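Local coordinates for putative phosphosugar isomerase (Silicibacter pomeroyi DSS-3, PDB 3FJ1), which probably binds phosphorylated sugars through its two SIS domains, although its reaction is unknown and an aminotransferase activity is only tentative, at residues R205-L211 with E253-G259; F227-L233 with V320-A324; A274-A279 with R290-A294. All coordinates share one frame; numbering follows the deposited sequence.

Contact 1. Residues R205-L211 with E253-G259; sequences RPSLFTL and EGFPVLG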
ATOM      1  N   ARG A 205      16.551 -21.286   6.911  1.00 13.96           N
ATOM      2  CA  ARG A 205      16.287 -19.965   7.514  1.00 14.51           C
ATOM      3  C   ARG A 205      14.857 -19.605   7.127  1.00 14.10           C
ATOM      4  O   ARG A 205      14.636 -18.943   6.124  1.00 11.93           O
ATOM      5  CB  ARG A 205      17.284 -18.946   6.964  1.00 16.01           C
ATOM      6  CG  ARG A 205      18.766 -19.221   7.315  1.00 17.02           C
ATOM      7  CD  ARG A 205      19.053 -19.095   8.820  1.00 18.20           C
ATOM      8  NE  ARG A 205      18.876 -17.718   9.253  1.00 18.87           N
ATOM      9  CZ  ARG A 205      18.877 -17.279  10.505  1.00 19.75           C
ATOM     10  NH1 ARG A 205      19.024 -18.117  11.528  1.00 20.51           N
ATOM     11  NH2 ARG A 205      18.722 -15.982  10.727  1.00 19.74           N
ATOM     12  N   PRO A 206      13.879 -20.082   7.924  1.00 14.39           N
ATOM     13  CA  PRO A 206      12.473 -20.064   7.526  1.00 14.23           C
ATOM     14  C   PRO A 206      11.659 -18.761   7.590  1.00 14.26           C
ATOM     15  O   PRO A 206      10.663 -18.681   8.272  1.00 13.87           O
ATOM     16  CB  PRO A 206      11.865 -21.198   8.382  1.00 14.89           C
ATOM     17  CG  PRO A 206      12.674 -21.252   9.574  1.00 15.03           C
ATOM     18  CD  PRO A 206      14.076 -20.774   9.214  1.00 15.28           C
ATOM     19  N   SER A 207      12.116 -17.757   6.857  1.00 13.97           N
ATOM     20  CA  SER A 207      11.367 -16.516   6.602  1.00 13.86           C
ATOM     21  C   SER A 207      11.811 -16.092   5.212  1.00 13.81           C
ATOM     22  O   SER A 207      12.849 -16.549   4.731  1.00 13.45           O
ATOM     23  CB  SER A 207      11.693 -15.419   7.596  1.00 14.81           C
ATOM     24  OG  SER A 207      11.034 -15.667   8.797  1.00 16.58           O
ATOM     25  N   LEU A 208      11.097 -15.152   4.609  1.00 12.50           N
ATOM     26  CA  LEU A 208      11.412 -14.805   3.238  1.00 12.02           C
ATOM     27  C   LEU A 208      11.220 -13.340   2.940  1.00 11.63           C
ATOM     28  O   LEU A 208      10.225 -12.762   3.338  1.00 12.38           O
ATOM     29  CB  LEU A 208      10.511 -15.616   2.318  1.00 11.35           C
ATOM     30  CG  LEU A 208      10.614 -15.349   0.811  1.00 11.48           C
ATOM     31  CD1 LEU A 208      11.973 -15.849   0.293  1.00 11.42           C
ATOM     32  CD2 LEU A 208       9.439 -15.967   0.061  1.00 11.81           C
ATOM     33  N   PHE A 209      12.180 -12.746   2.216  1.00 11.78           N
ATOM     34  CA  PHE A 209      12.023 -11.414   1.682  1.00 11.69           C
ATOM     35  C   PHE A 209      11.816 -11.497   0.169  1.00 11.08           C
ATOM     36  O   PHE A 209      12.529 -12.208  -0.526  1.00 11.00           O
ATOM     37  CB  PHE A 209      13.222 -10.518   2.004  1.00 13.16           C
ATOM     38  CG  PHE A 209      13.439 -10.318   3.473  1.00 13.41           C
ATOM     39  CD1 PHE A 209      12.526  -9.598   4.212  1.00 14.35           C
ATOM     40  CD2 PHE A 209      14.567 -10.822   4.100  1.00 14.26           C
ATOM     41  CE1 PHE A 209      12.720  -9.383   5.574  1.00 14.27           C
ATOM     42  CE2 PHE A 209      14.773 -10.633   5.455  1.00 14.12           C
ATOM     43  CZ  PHE A 209      13.836  -9.906   6.196  1.00 14.19           C
ATOM     44  N   THR A 210      10.756 -10.870  -0.313  1.00  9.49           N
ATOM     45  CA  THR A 210      10.503 -10.775  -1.760  1.00  9.68           C
ATOM     46  C   THR A 210      10.738  -9.333  -2.220  1.00  9.52           C
ATOM     47  O   THR A 210      10.503  -8.379  -1.469  1.00 10.41           O
ATOM     48  CB  THR A 210       9.086 -11.247  -2.113  1.00  9.63           C
ATOM     49  OG1 THR A 210       8.123 -10.441  -1.416  1.00  9.72           O
ATOM     50  CG2 THR A 210       8.934 -12.739  -1.718  1.00 10.07           C
ATOM     51  N   LEU A 211      11.243  -9.196  -3.442  1.00  9.86           N
ATOM     52  CA  LEU A 211      11.484  -7.906  -4.048  1.00  9.71           C
ATOM     53  C   LEU A 211      10.816  -7.818  -5.409  1.00  9.60           C
ATOM     54  O   LEU A 211      10.643  -8.808  -6.123  1.00  8.72           O
ATOM     55  CB  LEU A 211      12.987  -7.642  -4.241  1.00 10.26           C
ATOM     56  CG  LEU A 211      13.935  -7.789  -3.053  1.00 10.70           C
ATOM     57  CD1 LEU A 211      15.403  -7.443  -3.515  1.00 11.23           C
ATOM     58  CD2 LEU A 211      13.515  -6.930  -1.900  1.00 11.18           C
ATOM     59  N   GLU A 253      19.285  -9.727   8.805  1.00 27.00           N
ATOM     60  CA  GLU A 253      18.228 -10.671   9.139  1.00 26.43           C
ATOM     61  C   GLU A 253      18.620 -12.111   8.820  1.00 24.66           C
ATOM     62  O   GLU A 253      18.162 -13.037   9.480  1.00 23.89           O
ATOM     63  CB  GLU A 253      16.938 -10.303   8.412  1.00 27.98           C
ATOM     64  CG  GLU A 253      16.183  -9.167   9.047  1.00 29.21           C
ATOM     65  CD  GLU A 253      15.508  -9.611  10.325  1.00 30.62           C
ATOM     66  OE1 GLU A 253      14.498 -10.349  10.251  1.00 31.98           O
ATOM     67  OE2 GLU A 253      16.003  -9.239  11.405  1.00 31.66           O
ATOM     68  N   GLY A 254      19.448 -12.287   7.798  1.00 23.11           N
ATOM     69  CA  GLY A 254      19.918 -13.609   7.405  1.00 21.89           C
ATOM     70  C   GLY A 254      18.881 -14.527   6.765  1.00 20.25           C
ATOM     71  O   GLY A 254      19.004 -15.752   6.865  1.00 20.54           O
ATOM     72  N   PHE A 255      17.858 -13.959   6.123  1.00 18.78           N
ATOM     73  CA  PHE A 255      16.864 -14.760   5.433  1.00 17.40           C
ATOM     74  C   PHE A 255      17.008 -14.658   3.905  1.00 15.77           C
ATOM     75  O   PHE A 255      17.552 -13.658   3.395  1.00 14.61           O
ATOM     76  CB  PHE A 255      15.458 -14.370   5.865  1.00 17.98           C
ATOM     77  CG  PHE A 255      15.218 -14.589   7.333  1.00 18.29           C
ATOM     78  CD1 PHE A 255      15.227 -15.880   7.860  1.00 18.48           C
ATOM     79  CD2 PHE A 255      15.001 -13.521   8.186  1.00 18.29           C
ATOM     80  CE1 PHE A 255      15.016 -16.090   9.213  1.00 18.38           C
ATOM     81  CE2 PHE A 255      14.782 -13.723   9.542  1.00 18.33           C
ATOM     82  CZ  PHE A 255      14.808 -15.009  10.061  1.00 18.59           C
ATOM     83  N   PRO A 256      16.525 -15.693   3.179  1.00 14.11           N
ATOM     84  CA  PRO A 256      16.638 -15.666   1.725  1.00 13.22           C
ATOM     85  C   PRO A 256      15.833 -14.516   1.100  1.00 12.29           C
ATOM     86  O   PRO A 256      14.756 -14.123   1.600  1.00 11.31           O
ATOM     87  CB  PRO A 256      16.034 -17.012   1.276  1.00 13.67           C
ATOM     88  CG  PRO A 256      15.962 -17.851   2.475  1.00 13.88           C
ATOM     89  CD  PRO A 256      15.873 -16.927   3.651  1.00 14.06           C
ATOM     90  N   VAL A 257      16.367 -14.006  -0.006  1.00 11.34           N
ATOM     91  CA  VAL A 257      15.761 -12.895  -0.729  1.00 10.45           C
ATOM     92  C   VAL A 257      15.421 -13.388  -2.135  1.00  9.80           C
ATOM     93  O   VAL A 257      16.236 -14.037  -2.787  1.00  9.83           O
ATOM     94  CB  VAL A 257      16.744 -11.713  -0.791  1.00 11.12           C
ATOM     95  CG1 VAL A 257      16.152 -10.543  -1.575  1.00 11.22           C
ATOM     96  CG2 VAL A 257      17.159 -11.285   0.625  1.00 10.90           C
ATOM     97  N   LEU A 258      14.205 -13.103  -2.588  1.00  9.52           N
ATOM     98  CA  LEU A 258      13.763 -13.511  -3.905  1.00  9.49           C
ATOM     99  C   LEU A 258      13.383 -12.282  -4.724  1.00  9.46           C
ATOM    100  O   LEU A 258      12.396 -11.600  -4.405  1.00 10.76           O
ATOM    101  CB  LEU A 258      12.552 -14.418  -3.753  1.00  9.56           C
ATOM    102  CG  LEU A 258      12.137 -15.319  -4.912  1.00  9.33           C
ATOM    103  CD1 LEU A 258      10.861 -16.084  -4.523  1.00  9.92           C
ATOM    104  CD2 LEU A 258      12.015 -14.656  -6.277  1.00  9.77           C
ATOM    105  N   GLY A 259      14.146 -11.998  -5.775  1.00  8.74           N
ATOM    106  CA  GLY A 259      13.875 -10.871  -6.650  1.00  9.09           C
ATOM    107  C   GLY A 259      13.024 -11.247  -7.855  1.00  9.17           C
ATOM    108  O   GLY A 259      13.459 -12.023  -8.709  1.00 10.28           O
TER

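Contact 2. Residues F227-L233 with V320-A324; sequences FKETCQL and VEAFA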
ATOM      1  N   PHE A 227       2.799 -16.784   0.896  1.00  9.88           N
ATOM      2  CA  PHE A 227       3.766 -17.543   1.684  1.00 10.93           C
ATOM      3  C   PHE A 227       3.312 -17.580   3.139  1.00 10.92           C
ATOM      4  O   PHE A 227       3.309 -18.638   3.752  1.00 11.09           O
ATOM      5  CB  PHE A 227       5.141 -16.911   1.563  1.00 11.43           C
ATOM      6  CG  PHE A 227       6.212 -17.643   2.312  1.00 11.22           C
ATOM      7  CD1 PHE A 227       6.812 -18.756   1.773  1.00 12.13           C
ATOM      8  CD2 PHE A 227       6.631 -17.200   3.556  1.00 11.43           C
ATOM      9  CE1 PHE A 227       7.832 -19.417   2.476  1.00 11.94           C
ATOM     10  CE2 PHE A 227       7.634 -17.856   4.247  1.00 11.62           C
ATOM     11  CZ  PHE A 227       8.230 -18.965   3.711  1.00 11.65           C
ATOM     12  N   LYS A 228       2.886 -16.432   3.679  1.00 12.45           N
ATOM     13  CA  LYS A 228       2.377 -16.378   5.058  1.00 13.03           C
ATOM     14  C   LYS A 228       1.109 -17.207   5.226  1.00 13.89           C
ATOM     15  O   LYS A 228       0.962 -17.957   6.203  1.00 13.62           O
ATOM     16  CB  LYS A 228       2.110 -14.927   5.491  1.00 14.31           C
ATOM     17  CG  LYS A 228       3.379 -14.059   5.602  1.00 14.58           C
ATOM     18  CD  LYS A 228       3.077 -12.634   6.065  1.00 15.50           C
ATOM     19  CE  LYS A 228       2.404 -11.815   5.019  1.00 16.70           C
ATOM     20  NZ  LYS A 228       2.147 -10.425   5.548  1.00 17.61           N
ATOM     21  N   GLU A 229       0.212 -17.065   4.261  1.00 13.79           N
ATOM     22  CA  GLU A 229      -1.078 -17.718   4.259  1.00 15.79           C
ATOM     23  C   GLU A 229      -0.934 -19.234   4.280  1.00 14.58           C
ATOM     24  O   GLU A 229      -1.594 -19.942   5.048  1.00 14.02           O
ATOM     25  CB  GLU A 229      -1.780 -17.373   2.947  1.00 18.45           C
ATOM     26  CG  GLU A 229      -3.284 -17.601   2.914  1.00 21.34           C
ATOM     27  CD  GLU A 229      -4.044 -16.270   3.025  1.00 23.61           C
ATOM     28  OE1 GLU A 229      -4.030 -15.447   2.038  1.00 25.49           O
ATOM     29  OE2 GLU A 229      -4.637 -16.051   4.096  1.00 24.78           O
ATOM     30  N   THR A 230      -0.075 -19.731   3.400  1.00 13.58           N
ATOM     31  CA  THR A 230       0.039 -21.184   3.189  1.00 13.44           C
ATOM     32  C   THR A 230       1.027 -21.889   4.130  1.00 13.98           C
ATOM     33  O   THR A 230       0.783 -23.033   4.531  1.00 15.36           O
ATOM     34  CB  THR A 230       0.363 -21.500   1.712  1.00 13.26           C
ATOM     35  OG1 THR A 230       1.639 -20.973   1.359  1.00 12.90           O
ATOM     36  CG2 THR A 230      -0.741 -20.965   0.759  1.00 12.79           C
ATOM     37  N   CYS A 231       2.101 -21.217   4.524  1.00 13.99           N
ATOM     38  CA  CYS A 231       3.132 -21.857   5.341  1.00 14.34           C
ATOM     39  C   CYS A 231       3.180 -21.392   6.779  1.00 14.32           C
ATOM     40  O   CYS A 231       3.897 -21.976   7.577  1.00 14.77           O
ATOM     41  CB  CYS A 231       4.503 -21.638   4.709  1.00 14.49           C
ATOM     42  SG  CYS A 231       4.630 -22.385   3.093  1.00 15.82           S
ATOM     43  N   GLN A 232       2.458 -20.317   7.093  1.00 15.07           N
ATOM     44  CA  GLN A 232       2.470 -19.748   8.441  1.00 16.37           C
ATOM     45  C   GLN A 232       3.893 -19.389   8.875  1.00 15.48           C
ATOM     46  O   GLN A 232       4.294 -19.625  10.021  1.00 16.17           O
ATOM     47  CB  GLN A 232       1.765 -20.692   9.431  1.00 18.17           C
ATOM     48  CG  GLN A 232       0.297 -20.946   9.071  1.00 20.23           C
ATOM     49  CD  GLN A 232      -0.565 -19.668   9.160  1.00 21.87           C
ATOM     50  OE1 GLN A 232      -0.613 -19.001  10.208  1.00 23.82           O
ATOM     51  NE2 GLN A 232      -1.262 -19.332   8.065  1.00 22.93           N
ATOM     52  N   LEU A 233       4.664 -18.843   7.928  1.00 15.05           N
ATOM     53  CA  LEU A 233       6.008 -18.353   8.162  1.00 14.47           C
ATOM     54  C   LEU A 233       5.999 -16.913   7.691  1.00 14.54           C
ATOM     55  O   LEU A 233       5.212 -16.555   6.825  1.00 14.92           O
ATOM     56  CB  LEU A 233       7.058 -19.168   7.396  1.00 14.70           C
ATOM     57  CG  LEU A 233       7.278 -20.618   7.845  1.00 14.96           C
ATOM     58  CD1 LEU A 233       8.099 -21.331   6.798  1.00 15.55           C
ATOM     59  CD2 LEU A 233       7.951 -20.697   9.214  1.00 15.67           C
ATOM     60  N   VAL A 320       6.382 -22.823  -3.344  1.00 10.33           N
ATOM     61  CA  VAL A 320       5.751 -22.825  -1.999  1.00 10.09           C
ATOM     62  C   VAL A 320       5.017 -24.146  -1.731  1.00 10.41           C
ATOM     63  O   VAL A 320       5.155 -24.728  -0.659  1.00 10.68           O
ATOM     64  CB  VAL A 320       4.819 -21.616  -1.816  1.00  9.76           C
ATOM     65  CG1 VAL A 320       3.951 -21.729  -0.529  1.00 10.21           C
ATOM     66  CG2 VAL A 320       5.655 -20.286  -1.793  1.00  9.97           C
ATOM     67  N   GLU A 321       4.273 -24.647  -2.706  1.00 10.83           N
ATOM     68  CA  GLU A 321       3.558 -25.912  -2.498  1.00 11.20           C
ATOM     69  C   GLU A 321       4.565 -27.044  -2.258  1.00 10.96           C
ATOM     70  O   GLU A 321       4.351 -27.893  -1.381  1.00 11.66           O
ATOM     71  CB  GLU A 321       2.628 -26.206  -3.671  1.00 11.54           C
ATOM     72  CG  GLU A 321       1.668 -27.366  -3.437  1.00 11.58           C
ATOM     73  CD  GLU A 321       2.286 -28.748  -3.534  1.00 11.35           C
ATOM     74  OE1 GLU A 321       3.269 -28.977  -4.315  1.00 11.24           O
ATOM     75  OE2 GLU A 321       1.731 -29.648  -2.842  1.00 11.73           O
ATOM     76  N   ALA A 322       5.644 -27.088  -3.044  1.00 11.58           N
ATOM     77  CA  ALA A 322       6.647 -28.132  -2.881  1.00 11.64           C
ATOM     78  C   ALA A 322       7.311 -28.003  -1.501  1.00 12.56           C
ATOM     79  O   ALA A 322       7.585 -28.997  -0.850  1.00 13.30           O
ATOM     80  CB  ALA A 322       7.694 -28.058  -3.988  1.00 11.61           C
ATOM     81  N   PHE A 323       7.614 -26.772  -1.098  1.00 12.34           N
ATOM     82  CA  PHE A 323       8.236 -26.494   0.198  1.00 13.19           C
ATOM     83  C   PHE A 323       7.377 -27.024   1.337  1.00 14.16           C
ATOM     84  O   PHE A 323       7.867 -27.707   2.270  1.00 15.02           O
ATOM     85  CB  PHE A 323       8.427 -24.987   0.364  1.00 13.30           C
ATOM     86  CG  PHE A 323       8.935 -24.603   1.709  1.00 13.24           C
ATOM     87  CD1 PHE A 323      10.264 -24.778   2.037  1.00 13.85           C
ATOM     88  CD2 PHE A 323       8.079 -24.095   2.674  1.00 14.25           C
ATOM     89  CE1 PHE A 323      10.743 -24.436   3.325  1.00 13.79           C
ATOM     90  CE2 PHE A 323       8.569 -23.760   3.974  1.00 14.06           C
ATOM     91  CZ  PHE A 323       9.883 -23.922   4.268  1.00 13.71           C
ATOM     92  N   ALA A 324       6.089 -26.713   1.279  1.00 14.70           N
ATOM     93  CA  ALA A 324       5.185 -27.118   2.333  1.00 16.40           C
ATOM     94  C   ALA A 324       4.952 -28.628   2.352  1.00 18.01           C
ATOM     95  O   ALA A 324       5.044 -29.253   3.423  1.00 18.19           O
ATOM     96  CB  ALA A 324       3.827 -26.368   2.218  1.00 16.09           C
TER

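Contact 3. Residues A274-A279 with R290-A294; sequences ADQIAA and RVTRA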
ATOM      1  N   ALA A 274      19.800  -6.857  -6.564  1.00 11.45           N
ATOM      2  CA  ALA A 274      19.894  -8.253  -6.152  1.00 11.28           C
ATOM      3  C   ALA A 274      21.375  -8.588  -5.971  1.00 11.81           C
ATOM      4  O   ALA A 274      21.789  -9.182  -4.968  1.00 10.63           O
ATOM      5  CB  ALA A 274      19.219  -9.165  -7.189  1.00 11.29           C
ATOM      6  N   ASP A 275      22.184  -8.180  -6.939  1.00 12.97           N
ATOM      7  CA  ASP A 275      23.616  -8.413  -6.856  1.00 13.72           C
ATOM      8  C   ASP A 275      24.290  -7.676  -5.683  1.00 14.18           C
ATOM      9  O   ASP A 275      25.154  -8.260  -5.041  1.00 14.56           O
ATOM     10  CB  ASP A 275      24.304  -8.075  -8.190  1.00 13.82           C
ATOM     11  CG  ASP A 275      24.112  -9.167  -9.241  1.00 14.51           C
ATOM     12  OD1 ASP A 275      23.747 -10.306  -8.896  1.00 13.99           O
ATOM     13  OD2 ASP A 275      24.371  -8.910 -10.429  1.00 15.17           O
ATOM     14  N   GLN A 276      23.879  -6.428  -5.406  1.00 14.10           N
ATOM     15  CA  GLN A 276      24.442  -5.632  -4.312  1.00 15.29           C
ATOM     16  C   GLN A 276      24.194  -6.307  -2.967  1.00 14.28           C
ATOM     17  O   GLN A 276      25.089  -6.360  -2.089  1.00 13.83           O
ATOM     18  CB  GLN A 276      23.835  -4.223  -4.275  1.00 16.14           C
ATOM     19  CG  GLN A 276      24.357  -3.261  -5.335  1.00 17.60           C
ATOM     20  CD  GLN A 276      23.664  -1.910  -5.275  1.00 18.29           C
ATOM     21  OE1 GLN A 276      23.309  -1.423  -4.188  1.00 19.99           O
ATOM     22  NE2 GLN A 276      23.417  -1.313  -6.448  1.00 20.11           N
ATOM     23  N   ILE A 277      22.977  -6.835  -2.833  1.00 12.98           N
ATOM     24  CA  ILE A 277      22.568  -7.556  -1.636  1.00 12.89           C
ATOM     25  C   ILE A 277      23.430  -8.837  -1.490  1.00 12.83           C
ATOM     26  O   ILE A 277      23.993  -9.108  -0.402  1.00 12.90           O
ATOM     27  CB  ILE A 277      21.061  -7.854  -1.640  1.00 12.85           C
ATOM     28  CG1 ILE A 277      20.243  -6.552  -1.603  1.00 13.16           C
ATOM     29  CG2 ILE A 277      20.705  -8.754  -0.449  1.00 13.01           C
ATOM     30  CD1 ILE A 277      18.793  -6.760  -1.907  1.00 13.44           C
ATOM     31  N   ALA A 278      23.570  -9.603  -2.581  1.00 12.74           N
ATOM     32  CA  ALA A 278      24.409 -10.814  -2.595  1.00 13.16           C
ATOM     33  C   ALA A 278      25.875 -10.501  -2.279  1.00 13.50           C
ATOM     34  O   ALA A 278      26.562 -11.299  -1.630  1.00 13.02           O
ATOM     35  CB  ALA A 278      24.297 -11.525  -3.962  1.00 13.95           C
ATOM     36  N   ALA A 279      26.350  -9.339  -2.721  1.00 13.49           N
ATOM     37  CA  ALA A 279      27.739  -8.900  -2.443  1.00 15.19           C
ATOM     38  C   ALA A 279      27.982  -8.599  -0.937  1.00 16.05           C
ATOM     39  O   ALA A 279      29.128  -8.540  -0.485  1.00 16.28           O
ATOM     40  CB  ALA A 279      28.118  -7.700  -3.315  1.00 14.28           C
ATOM     41  N   ARG A 290      20.261 -11.669 -15.832  1.00 15.92           N
ATOM     42  CA  ARG A 290      21.115 -10.487 -15.686  1.00 17.45           C
ATOM     43  C   ARG A 290      21.933 -10.409 -14.402  1.00 16.55           C
ATOM     44  O   ARG A 290      22.868  -9.629 -14.339  1.00 16.83           O
ATOM     45  CB  ARG A 290      20.292  -9.211 -15.787  1.00 19.24           C
ATOM     46  CG  ARG A 290      19.590  -9.036 -17.090  1.00 21.46           C
ATOM     47  CD  ARG A 290      19.028  -7.662 -17.153  1.00 23.97           C
ATOM     48  NE  ARG A 290      20.099  -6.733 -17.481  1.00 25.94           N
ATOM     49  CZ  ARG A 290      20.179  -6.014 -18.599  1.00 26.91           C
ATOM     50  NH1 ARG A 290      19.192  -6.003 -19.492  1.00 27.85           N
ATOM     51  NH2 ARG A 290      21.232  -5.239 -18.782  1.00 27.16           N
ATOM     52  N   VAL A 291      21.575 -11.179 -13.380  1.00 15.67           N
ATOM     53  CA  VAL A 291      22.349 -11.185 -12.141  1.00 15.25           C
ATOM     54  C   VAL A 291      23.641 -11.979 -12.353  1.00 16.66           C
ATOM     55  O   VAL A 291      23.636 -13.031 -13.010  1.00 16.16           O
ATOM     56  CB  VAL A 291      21.586 -11.783 -10.942  1.00 14.56           C
ATOM     57  CG1 VAL A 291      20.457 -10.818 -10.510  1.00 13.31           C
ATOM     58  CG2 VAL A 291      21.069 -13.162 -11.258  1.00 13.84           C
ATOM     59  N   THR A 292      24.721 -11.467 -11.772  1.00 17.85           N
ATOM     60  CA  THR A 292      26.045 -12.051 -11.899  1.00 18.74           C
ATOM     61  C   THR A 292      26.571 -12.581 -10.560  1.00 19.03           C
ATOM     62  O   THR A 292      27.529 -13.361 -10.548  1.00 19.25           O
ATOM     63  CB  THR A 292      26.999 -11.006 -12.493  1.00 19.14           C
ATOM     64  OG1 THR A 292      27.300 -10.004 -11.524  1.00 20.02           O
ATOM     65  CG2 THR A 292      26.328 -10.317 -13.684  1.00 20.30           C
ATOM     66  N   ARG A 293      25.939 -12.173  -9.452  1.00 18.65           N
ATOM     67  CA  ARG A 293      26.301 -12.579  -8.092  0.50 18.69           C
ATOM     68  C   ARG A 293      25.119 -13.361  -7.479  1.00 18.07           C
ATOM     69  O   ARG A 293      25.254 -14.479  -7.010  1.00 18.11           O
ATOM     70  CB  ARG A 293      26.588 -11.309  -7.279  0.50 19.35           C
ATOM     71  CG  ARG A 293      27.207 -11.509  -5.904  0.50 20.06           C
ATOM     72  CD  ARG A 293      28.724 -11.413  -5.945  0.50 20.50           C
ATOM     73  NE  ARG A 293      29.180 -10.023  -6.084  0.50 20.68           N
ATOM     74  CZ  ARG A 293      30.455  -9.654  -6.152  0.50 20.48           C
ATOM     75  NH1 ARG A 293      31.416 -10.564  -6.101  0.50 20.35           N
ATOM     76  NH2 ARG A 293      30.776  -8.367  -6.271  0.50 20.57           N
ATOM     77  N   ALA A 294      23.939 -12.739  -7.469  1.00 16.86           N
ATOM     78  CA  ALA A 294      22.732 -13.407  -6.989  1.00 15.78           C
ATOM     79  C   ALA A 294      22.500 -14.644  -7.879  1.00 15.75           C
ATOM     80  O   ALA A 294      22.944 -14.668  -9.043  1.00 15.58           O
ATOM     81  CB  ALA A 294      21.500 -12.447  -7.052  1.00 15.15           C
TER
HETATM   82  O   HOH W   1      23.085  -7.061 -12.810  1.00 29.62           O

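Contact 1. Residues R205-L211 with E253-G259
Strands 208-211 and 257-259 run side by side in the same direction, their axes 19° apart and pairing Phe209 with Val257, Thr210 with Leu258 and Leu211 with Gly259. They are neighbours in the five-stranded parallel sheet of a SIS domain, an alpha-beta fold with helices packed around the sheet. Phe209 N donates to Pro256 O at 3.0 Å, Leu258 N to Phe209 O and Leu211 N to Leu258 O, the alternation expected of parallel strands. Phe209, Val257 and Leu211 point to one face of the sheet, where Leu211 CD1 lies 3.7 Å from Val257 CG1. On the other face Thr210 OG1 bonds to Ser220 O and Leu258 packs on Met198 of helix 196-204, which Pro256, just ahead of the strand, also touches. Glu253 CB meets the edge of the Phe209 ring, 3.7 Å from CE2, and the ring and carboxylate planes are 67° apart. Before the paired residues, Ser207 CB sits over the Phe255 ring in a CH-pi contact, 3.5 Å from its centroid, with Glu253 O over the opposite face toward the rim. Bends at chi2 and chi3 fold the Arg205 chain back so that its guanidinium edge faces two successive carbonyls: NE donates to Gly254 O at 3.1 Å from above the carbonyl plane, and NH2 reaches Glu253 O at 3.2 Å with an N-H...O angle of 141°.

Contact 2. Residues F227-L233 with V320-A324
Cys231 carries SG opposite its own carbonyl carbon (chi1 -63°), a setting that aims the sulfur between Val320, Phe323 and Ala324, while Val320, with CG1 trans to its backbone N (chi1 170°), spreads its two methyls over different partners. CG1 of Val320 lies 3.7 Å from Cys231 SG and also beside Thr230 OG1, whose hydrogen bond goes back to Lys226 O one turn earlier. CG2 meets the edge of the Phe227 ring, 4.0 Å from CD1. The same sulfur touches the rim of the Phe323 ring, 3.9 Å from CD2, in an edge-on sulfur-aromatic contact, and Ala324 CB approaches it at 4.2 Å. These groups join the C-terminal end of helix 217-231 to helix 308-326 within the SIS domain; the short segments run in roughly the same direction, 31° apart, with axes 10.5 Å from each other. Past the helix end, where Gln232 turns the chain with positive phi, Leu233 brings CD1 to the edge of the Phe323 ring, 3.8 Å from CE2. Ile202 of helix 196-204 packs on both Phe227 and Phe323. Gln232 NE2 also donates to Glu229 O and to Pro247 O of the second subunit.

Contact 3. Residues A274-A279 with R290-A294
The carboxylate of Asp275 reaches from helix 267-279 into the curve of residues 290-294, and each oxygen takes a different part of that backbone. Its CG lies opposite the carbonyl carbon and beside the backbone N (chi1 -78°), which swings the group off the helix flank toward Thr292. OD2 accepts Thr292 N at 2.9 Å on its syn side, in a nearly straight bond of 171°. Thr292 OG1, its side chain crossing that of Asp275 at about a right angle, adds a weak bond to the same oxygen. OD1 holds two successive amides: Ala294 N at 2.8 Å, close to the line of the C-O bond, and Arg293 N at 2.9 Å, well above the carboxylate plane. Both amides come from the same face of that plane. A water bridges OD2 and Arg290 O, donating to each. So many N-H donors around one carboxylate would probably favour its charged form. The gripped segment belongs to the connection between strands 284-286 and 295-296 of the parallel SIS-domain sheet, and the bonds tie it to the helix preceding the first of these strands. An asparagine in place of Asp275 would probably leave either the Thr292 amide or the Arg293 and Ala294 amides facing an NH2 group instead of an acceptor, letting the loop move away from the helix. Deeper in, beside Val284, Ala274 CB packs against both Val291 CG1 at 3.9 Å and Ala294 CB at 4.0 Å. In one of its two modelled conformers the Arg293 side chain follows the last turn of the helix: CG rests 3.5 Å from Ala278 CB, and NE, less certainly, passes Ala279 CB at 3.8 Å.

Overall arrangement
All three contacts lie in the second SIS domain: contact 1 joins two inner strands of its parallel sheet, the others helices and loops around it. Contact 2, centred about 13 Å away, touches contact 1 through Leu208 with Phe227 and Pro206 with Leu233; helix 217-231 follows strand 208-212, and the segments of the two contacts alternate along the chain. Contact 3 lies about 14 Å from contact 1, centre to centre, near the sheet's outer strand 295-296, and meets it where Leu211 packs on Ile277. It falls within the loop closed by contact 2, yet their nearest atoms are about 17 Å apart. Packing on strand 208-212 thus connects a buried helix pair with a more exposed helix-loop margin.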